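Local structure of Serine/threonine-protein kinase Tel1 (6SKY) at residues L2633-L2644 with C2820-E2831. The protein is a serine/threonine kinase of the ATM subfamily that probably senses DNA damage and activates checkpoint signalling by phosphorylating proteins at Ser-Gln or Thr-Gln sites. Numbering follows the deposited sequence.
Sequences LKLHRETRQRNL and CCEFTLDALREE
Phe2823 meets residues 2633-2644 along its whole length. Its CB lies 4.4 Å from Leu2644 CD1. A chi1 of -69° sets CG anti to its own carbonyl carbon, and the ring then extends to Glu2638 and Arg2642. CG and CD1 run along Glu2638, with CD1 3.9 Å from Glu2638 CB. CE1 and CZ continue to the carboxylate, whose plane is only 16° from that of the ring, with OE1 over one face near the rim. On the other branch CD2 is closest to Arg2642 NE, and CE2 stands over the centre of the Arg2642 guanidinium, 3.4 Å from Arg2642 CZ. With the two planes 45° apart, this is an oblique approach rather than a parallel stack. Arg2642 NH2 bonds in its guanidinium plane to Glu2638 O and forms a salt bridge to Glu2638 OE1 at 2.6 Å, while NH1 makes a salt bridge to Asp1928. Helix 2637-2641 follows helix 2616-2632 between strands of one antiparallel sheet, as in a kinase N-lobe; helix 2816-2828 packs on helix 2732-2755, so the contact probably joins the N-lobe to the C-lobe, away from the nucleotide. Further along, Ala2827 CB sits over a face of the His2636 ring, 4.2 Å from its centroid, in a CH-pi contact. At that ring's edge a hydrogen bond from His2636 NE2 to Glu2831 OE2 is doubtful, its modelled 2.4 Å being too short to trust. Leu2633 CD2 touches Leu2828 CD2 at 4.0 Å.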
ATOM      1  N   LEU A2633       3.400 -12.470  19.726  1.00 23.56           N
ATOM      2  CA  LEU A2633       3.751 -11.061  19.540  1.00 23.56           C
ATOM      3  C   LEU A2633       5.243 -10.821  19.329  1.00 23.56           C
ATOM      4  O   LEU A2633       5.614  -9.758  18.830  1.00 23.56           O
ATOM      5  CB  LEU A2633       3.292 -10.223  20.726  1.00 23.56           C
ATOM      6  CG  LEU A2633       1.820  -9.869  20.839  1.00 23.56           C
ATOM      7  CD1 LEU A2633       1.654  -8.844  21.928  1.00 23.56           C
ATOM      8  CD2 LEU A2633       1.309  -9.352  19.529  1.00 23.56           C
ATOM      9  N   LYS A2634       6.111 -11.758  19.697  1.00 25.66           N
ATOM     10  CA  LYS A2634       7.554 -11.544  19.617  1.00 25.66           C
ATOM     11  C   LYS A2634       8.126 -11.711  18.220  1.00 25.66           C
ATOM     12  O   LYS A2634       9.335 -11.555  18.051  1.00 25.66           O
ATOM     13  CB  LYS A2634       8.296 -12.507  20.537  1.00 25.66           C
ATOM     14  CG  LYS A2634       8.059 -12.305  21.995  1.00 25.66           C
ATOM     15  CD  LYS A2634       9.047 -13.120  22.784  1.00 25.66           C
ATOM     16  CE  LYS A2634       8.779 -13.031  24.268  1.00 25.66           C
ATOM     17  NZ  LYS A2634       7.601 -13.837  24.675  1.00 25.66           N
ATOM     18  N   LEU A2635       7.315 -12.041  17.227  1.00 26.88           N
ATOM     19  CA  LEU A2635       7.808 -12.349  15.895  1.00 26.88           C
ATOM     20  C   LEU A2635       7.731 -11.166  14.950  1.00 26.88           C
ATOM     21  O   LEU A2635       8.000 -11.326  13.759  1.00 26.88           O
ATOM     22  CB  LEU A2635       7.029 -13.521  15.309  1.00 26.88           C
ATOM     23  CG  LEU A2635       6.952 -14.775  16.168  1.00 26.88           C
ATOM     24  CD1 LEU A2635       5.938 -15.727  15.593  1.00 26.88           C
ATOM     25  CD2 LEU A2635       8.306 -15.427  16.254  1.00 26.88           C
ATOM     26  N   HIS A2636       7.369  -9.990  15.442  1.00 26.46           N
ATOM     27  CA  HIS A2636       7.171  -8.822  14.604  1.00 26.46           C
ATOM     28  C   HIS A2636       8.052  -7.685  15.081  1.00 26.46           C
ATOM     29  O   HIS A2636       8.293  -7.527  16.273  1.00 26.46           O
ATOM     30  CB  HIS A2636       5.716  -8.407  14.608  1.00 26.46           C
ATOM     31  CG  HIS A2636       4.804  -9.467  14.089  1.00 26.46           C
ATOM     32  ND1 HIS A2636       4.310  -9.459  12.805  1.00 26.46           N
ATOM     33  CD2 HIS A2636       4.322 -10.588  14.669  1.00 26.46           C
ATOM     34  CE1 HIS A2636       3.550 -10.521  12.622  1.00 26.46           C
ATOM     35  NE2 HIS A2636       3.542 -11.223  13.738  1.00 26.46           N
ATOM     36  N   ARG A2637       8.533  -6.890  14.131  1.00 28.43           N
ATOM     37  CA  ARG A2637       9.553  -5.899  14.445  1.00 28.43           C
ATOM     38  C   ARG A2637       9.029  -4.840  15.403  1.00 28.43           C
ATOM     39  O   ARG A2637       9.729  -4.447  16.340  1.00 28.43           O
ATOM     40  CB  ARG A2637      10.069  -5.276  13.148  1.00 28.43           C
ATOM     41  CG  ARG A2637      10.693  -3.913  13.294  1.00 28.43           C
ATOM     42  CD  ARG A2637      12.181  -3.935  13.124  1.00 28.43           C
ATOM     43  NE  ARG A2637      12.761  -2.665  13.547  1.00 28.43           N
ATOM     44  CZ  ARG A2637      13.510  -2.506  14.634  1.00 28.43           C
ATOM     45  NH1 ARG A2637      13.989  -1.312  14.943  1.00 28.43           N
ATOM     46  NH2 ARG A2637      13.791  -3.542  15.406  1.00 28.43           N
ATOM     47  N   GLU A2638       7.787  -4.399  15.217  1.00 28.18           N
ATOM     48  CA  GLU A2638       7.280  -3.266  15.984  1.00 28.18           C
ATOM     49  C   GLU A2638       6.902  -3.640  17.408  1.00 28.18           C
ATOM     50  O   GLU A2638       7.121  -2.854  18.328  1.00 28.18           O
ATOM     51  CB  GLU A2638       6.080  -2.652  15.280  1.00 28.18           C
ATOM     52  CG  GLU A2638       6.422  -1.956  13.998  1.00 28.18           C
ATOM     53  CD  GLU A2638       7.295  -0.744  14.205  1.00 28.18           C
ATOM     54  OE1 GLU A2638       7.393  -0.260  15.348  1.00 28.18           O
ATOM     55  OE2 GLU A2638       7.890  -0.266  13.219  1.00 28.18           O
ATOM     56  N   THR A2639       6.311  -4.814  17.611  1.00 25.43           N
ATOM     57  CA  THR A2639       5.963  -5.225  18.962  1.00 25.43           C
ATOM     58  C   THR A2639       7.166  -5.749  19.719  1.00 25.43           C
ATOM     59  O   THR A2639       7.228  -5.617  20.939  1.00 25.43           O
ATOM     60  CB  THR A2639       4.877  -6.287  18.926  1.00 25.43           C
ATOM     61  OG1 THR A2639       5.306  -7.360  18.095  1.00 25.43           O
ATOM     62  CG2 THR A2639       3.619  -5.720  18.374  1.00 25.43           C
ATOM     63  N   ARG A2640       8.125  -6.340  19.019  1.00 27.84           N
ATOM     64  CA  ARG A2640       9.333  -6.821  19.668  1.00 27.84           C
ATOM     65  C   ARG A2640      10.264  -5.678  20.027  1.00 27.84           C
ATOM     66  O   ARG A2640      10.958  -5.743  21.045  1.00 27.84           O
ATOM     67  CB  ARG A2640      10.018  -7.822  18.755  1.00 27.84           C
ATOM     68  CG  ARG A2640      11.418  -8.195  19.103  1.00 27.84           C
ATOM     69  CD  ARG A2640      11.929  -9.122  18.031  1.00 27.84           C
ATOM     70  NE  ARG A2640      13.359  -9.363  18.120  1.00 27.84           N
ATOM     71  CZ  ARG A2640      14.018 -10.205  17.334  1.00 27.84           C
ATOM     72  NH1 ARG A2640      15.324 -10.366  17.477  1.00 27.84           N
ATOM     73  NH2 ARG A2640      13.366 -10.892  16.409  1.00 27.84           N
ATOM     74  N   GLN A2641      10.289  -4.622  19.217  1.00 27.82           N
ATOM     75  CA  GLN A2641      11.111  -3.466  19.536  1.00 27.82           C
ATOM     76  C   GLN A2641      10.676  -2.805  20.834  1.00 27.82           C
ATOM     77  O   GLN A2641      11.505  -2.233  21.545  1.00 27.82           O
ATOM     78  CB  GLN A2641      11.045  -2.478  18.381  1.00 27.82           C
ATOM     79  CG  GLN A2641      11.790  -1.201  18.602  1.00 27.82           C
ATOM     80  CD  GLN A2641      11.377  -0.134  17.628  1.00 27.82           C
ATOM     81  OE1 GLN A2641      11.535   1.057  17.890  1.00 27.82           O
ATOM     82  NE2 GLN A2641      10.834  -0.551  16.493  1.00 27.82           N
ATOM     83  N   ARG A2642       9.392  -2.884  21.166  1.00 25.52           N
ATOM     84  CA  ARG A2642       8.825  -2.275  22.358  1.00 25.52           C
ATOM     85  C   ARG A2642       8.570  -3.266  23.475  1.00 25.52           C
ATOM     86  O   ARG A2642       8.006  -2.884  24.498  1.00 25.52           O
ATOM     87  CB  ARG A2642       7.521  -1.574  22.008  1.00 25.52           C
ATOM     88  CG  ARG A2642       7.718  -0.401  21.123  1.00 25.52           C
ATOM     89  CD  ARG A2642       6.461  -0.017  20.425  1.00 25.52           C
ATOM     90  NE  ARG A2642       6.654   1.204  19.664  1.00 25.52           N
ATOM     91  CZ  ARG A2642       7.219   1.256  18.467  1.00 25.52           C
ATOM     92  NH1 ARG A2642       7.354   2.416  17.852  1.00 25.52           N
ATOM     93  NH2 ARG A2642       7.646   0.155  17.884  1.00 25.52           N
ATOM     94  N   ASN A2643       8.964  -4.523  23.304  1.00 26.08           N
ATOM     95  CA  ASN A2643       8.740  -5.571  24.298  1.00 26.08           C
ATOM     96  C   ASN A2643       7.277  -5.653  24.700  1.00 26.08           C
ATOM     97  O   ASN A2643       6.947  -5.825  25.871  1.00 26.08           O
ATOM     98  CB  ASN A2643       9.616  -5.369  25.529  1.00 26.08           C
ATOM     99  CG  ASN A2643      11.051  -5.103  25.183  1.00 26.08           C
ATOM    100  OD1 ASN A2643      11.674  -4.202  25.733  1.00 26.08           O
ATOM    101  ND2 ASN A2643      11.585  -5.877  24.256  1.00 26.08           N
ATOM    102  N   LEU A2644       6.387  -5.522  23.725  1.00 23.08           N
ATOM    103  CA  LEU A2644       4.965  -5.617  24.008  1.00 23.08           C
ATOM    104  C   LEU A2644       4.609  -7.064  24.291  1.00 23.08           C
ATOM    105  O   LEU A2644       4.884  -7.951  23.482  1.00 23.08           O
ATOM    106  CB  LEU A2644       4.141  -5.069  22.850  1.00 23.08           C
ATOM    107  CG  LEU A2644       4.139  -3.556  22.678  1.00 23.08           C
ATOM    108  CD1 LEU A2644       3.479  -3.180  21.393  1.00 23.08           C
ATOM    109  CD2 LEU A2644       3.424  -2.918  23.815  1.00 23.08           C
ATOM    110  N   CYS A2820       0.735   2.062  20.644  1.00 22.40           N
ATOM    111  CA  CYS A2820       0.993   0.686  21.037  1.00 22.40           C
ATOM    112  C   CYS A2820      -0.228  -0.195  20.852  1.00 22.40           C
ATOM    113  O   CYS A2820      -0.084  -1.373  20.523  1.00 22.40           O
ATOM    114  CB  CYS A2820       1.482   0.636  22.479  1.00 22.40           C
ATOM    115  SG  CYS A2820       3.163   1.213  22.671  1.00 22.40           S
ATOM    116  N   CYS A2821      -1.428   0.353  21.034  1.00 17.76           N
ATOM    117  CA  CYS A2821      -2.639  -0.361  20.653  1.00 17.76           C
ATOM    118  C   CYS A2821      -2.631  -0.699  19.172  1.00 17.76           C
ATOM    119  O   CYS A2821      -2.971  -1.819  18.784  1.00 17.76           O
ATOM    120  CB  CYS A2821      -3.868   0.473  20.994  1.00 17.76           C
ATOM    121  SG  CYS A2821      -4.375   0.450  22.690  1.00 17.76           S
ATOM    122  N   GLU A2822      -2.229   0.250  18.328  1.00 22.51           N
ATOM    123  CA  GLU A2822      -2.217   0.001  16.890  1.00 22.51           C
ATOM    124  C   GLU A2822      -1.161  -1.020  16.498  1.00 22.51           C
ATOM    125  O   GLU A2822      -1.421  -1.881  15.659  1.00 22.51           O
ATOM    126  CB  GLU A2822      -2.012   1.306  16.134  1.00 22.51           C
ATOM    127  CG  GLU A2822      -3.255   2.154  16.067  1.00 22.51           C
ATOM    128  CD  GLU A2822      -2.969   3.591  15.710  1.00 22.51           C
ATOM    129  OE1 GLU A2822      -1.829   3.892  15.316  1.00 22.51           O
ATOM    130  OE2 GLU A2822      -3.885   4.429  15.831  1.00 22.51           O
ATOM    131  N   PHE A2823       0.031  -0.953  17.089  1.00 20.59           N
ATOM    132  CA  PHE A2823       1.055  -1.951  16.787  1.00 20.59           C
ATOM    133  C   PHE A2823       0.631  -3.339  17.243  1.00 20.59           C
ATOM    134  O   PHE A2823       0.821  -4.320  16.520  1.00 20.59           O
ATOM    135  CB  PHE A2823       2.380  -1.577  17.442  1.00 20.59           C
ATOM    136  CG  PHE A2823       3.023  -0.374  16.855  1.00 20.59           C
ATOM    137  CD1 PHE A2823       3.057  -0.187  15.496  1.00 20.59           C
ATOM    138  CD2 PHE A2823       3.594   0.579  17.664  1.00 20.59           C
ATOM    139  CE1 PHE A2823       3.645   0.926  14.958  1.00 20.59           C
ATOM    140  CE2 PHE A2823       4.178   1.691  17.126  1.00 20.59           C
ATOM    141  CZ  PHE A2823       4.202   1.862  15.775  1.00 20.59           C
ATOM    142  N   THR A2824       0.057  -3.444  18.443  1.00 19.53           N
ATOM    143  CA  THR A2824      -0.406  -4.736  18.930  1.00 19.53           C
ATOM    144  C   THR A2824      -1.472  -5.313  18.017  1.00 19.53           C
ATOM    145  O   THR A2824      -1.393  -6.475  17.617  1.00 19.53           O
ATOM    146  CB  THR A2824      -0.949  -4.602  20.349  1.00 19.53           C
ATOM    147  OG1 THR A2824      -0.005  -3.912  21.163  1.00 19.53           O
ATOM    148  CG2 THR A2824      -1.201  -5.953  20.944  1.00 19.53           C
ATOM    149  N   LEU A2825      -2.492  -4.520  17.689  1.00 20.64           N
ATOM    150  CA  LEU A2825      -3.580  -5.032  16.866  1.00 20.64           C
ATOM    151  C   LEU A2825      -3.103  -5.376  15.466  1.00 20.64           C
ATOM    152  O   LEU A2825      -3.553  -6.362  14.877  1.00 20.64           O
ATOM    153  CB  LEU A2825      -4.712  -4.021  16.806  1.00 20.64           C
ATOM    154  CG  LEU A2825      -5.918  -4.471  16.002  1.00 20.64           C
ATOM    155  CD1 LEU A2825      -6.542  -5.675  16.646  1.00 20.64           C
ATOM    156  CD2 LEU A2825      -6.911  -3.353  15.887  1.00 20.64           C
ATOM    157  N   ASP A2826      -2.186  -4.586  14.921  1.00 24.49           N
ATOM    158  CA  ASP A2826      -1.651  -4.877  13.605  1.00 24.49           C
ATOM    159  C   ASP A2826      -0.868  -6.176  13.600  1.00 24.49           C
ATOM    160  O   ASP A2826      -0.953  -6.948  12.644  1.00 24.49           O
ATOM    161  CB  ASP A2826      -0.774  -3.724  13.149  1.00 24.49           C
ATOM    162  CG  ASP A2826      -0.416  -3.812  11.699  1.00 24.49           C
ATOM    163  OD1 ASP A2826      -1.049  -4.609  10.976  1.00 24.49           O
ATOM    164  OD2 ASP A2826       0.500  -3.082  11.274  1.00 24.49           O
ATOM    165  N   ALA A2827      -0.091  -6.439  14.650  1.00 23.31           N
ATOM    166  CA  ALA A2827       0.614  -7.712  14.725  1.00 23.31           C
ATOM    167  C   ALA A2827      -0.334  -8.870  14.983  1.00 23.31           C
ATOM    168  O   ALA A2827      -0.054  -9.995  14.571  1.00 23.31           O
ATOM    169  CB  ALA A2827       1.681  -7.664  15.810  1.00 23.31           C
ATOM    170  N   LEU A2828      -1.446  -8.629  15.670  1.00 22.02           N
ATOM    171  CA  LEU A2828      -2.377  -9.713  15.953  1.00 22.02           C
ATOM    172  C   LEU A2828      -3.136 -10.131  14.711  1.00 22.02           C
ATOM    173  O   LEU A2828      -3.317 -11.325  14.469  1.00 22.02           O
ATOM    174  CB  LEU A2828      -3.359  -9.314  17.048  1.00 22.02           C
ATOM    175  CG  LEU A2828      -2.901  -9.442  18.491  1.00 22.02           C
ATOM    176  CD1 LEU A2828      -4.033  -9.126  19.425  1.00 22.02           C
ATOM    177  CD2 LEU A2828      -2.370 -10.822  18.745  1.00 22.02           C
ATOM    178  N   ARG A2829      -3.611  -9.179  13.919  1.00 25.62           N
ATOM    179  CA  ARG A2829      -4.346  -9.589  12.732  1.00 25.62           C
ATOM    180  C   ARG A2829      -3.436 -10.040  11.601  1.00 25.62           C
ATOM    181  O   ARG A2829      -3.939 -10.457  10.561  1.00 25.62           O
ATOM    182  CB  ARG A2829      -5.279  -8.476  12.252  1.00 25.62           C
ATOM    183  CG  ARG A2829      -4.640  -7.158  12.087  1.00 25.62           C
ATOM    184  CD  ARG A2829      -5.403  -6.277  11.141  1.00 25.62           C
ATOM    185  NE  ARG A2829      -6.650  -5.775  11.689  1.00 25.62           N
ATOM    186  CZ  ARG A2829      -7.351  -4.802  11.125  1.00 25.62           C
ATOM    187  NH1 ARG A2829      -8.481  -4.390  11.668  1.00 25.62           N
ATOM    188  NH2 ARG A2829      -6.910  -4.242  10.015  1.00 25.62           N
ATOM    189  N   GLU A2830      -2.123  -9.987  11.779  1.00 30.32           N
ATOM    190  CA  GLU A2830      -1.182 -10.636  10.880  1.00 30.32           C
ATOM    191  C   GLU A2830      -0.771 -12.014  11.366  1.00 30.32           C
ATOM    192  O   GLU A2830       0.084 -12.644  10.747  1.00 30.32           O
ATOM    193  CB  GLU A2830       0.058  -9.767  10.693  1.00 30.32           C
ATOM    194  CG  GLU A2830      -0.106  -8.730   9.611  1.00 30.32           C
ATOM    195  CD  GLU A2830       0.713  -7.483   9.856  1.00 30.32           C
ATOM    196  OE1 GLU A2830       1.675  -7.544  10.651  1.00 30.32           O
ATOM    197  OE2 GLU A2830       0.389  -6.436   9.257  1.00 30.32           O
ATOM    198  N   GLU A2831      -1.353 -12.485  12.463  1.00 28.76           N
ATOM    199  CA  GLU A2831      -1.118 -13.810  13.016  1.00 28.76           C
ATOM    200  C   GLU A2831      -2.432 -14.532  13.239  1.00 28.76           C
ATOM    201  O   GLU A2831      -2.539 -15.354  14.141  1.00 28.76           O
ATOM    202  CB  GLU A2831      -0.355 -13.734  14.333  1.00 28.76           C
ATOM    203  CG  GLU A2831       0.975 -13.059  14.257  1.00 28.76           C
ATOM    204  CD  GLU A2831       2.065 -13.986  13.792  1.00 28.76           C
ATOM    205  OE1 GLU A2831       1.907 -15.210  13.941  1.00 28.76           O
ATOM    206  OE2 GLU A2831       3.086 -13.491  13.274  1.00 28.76           O
TER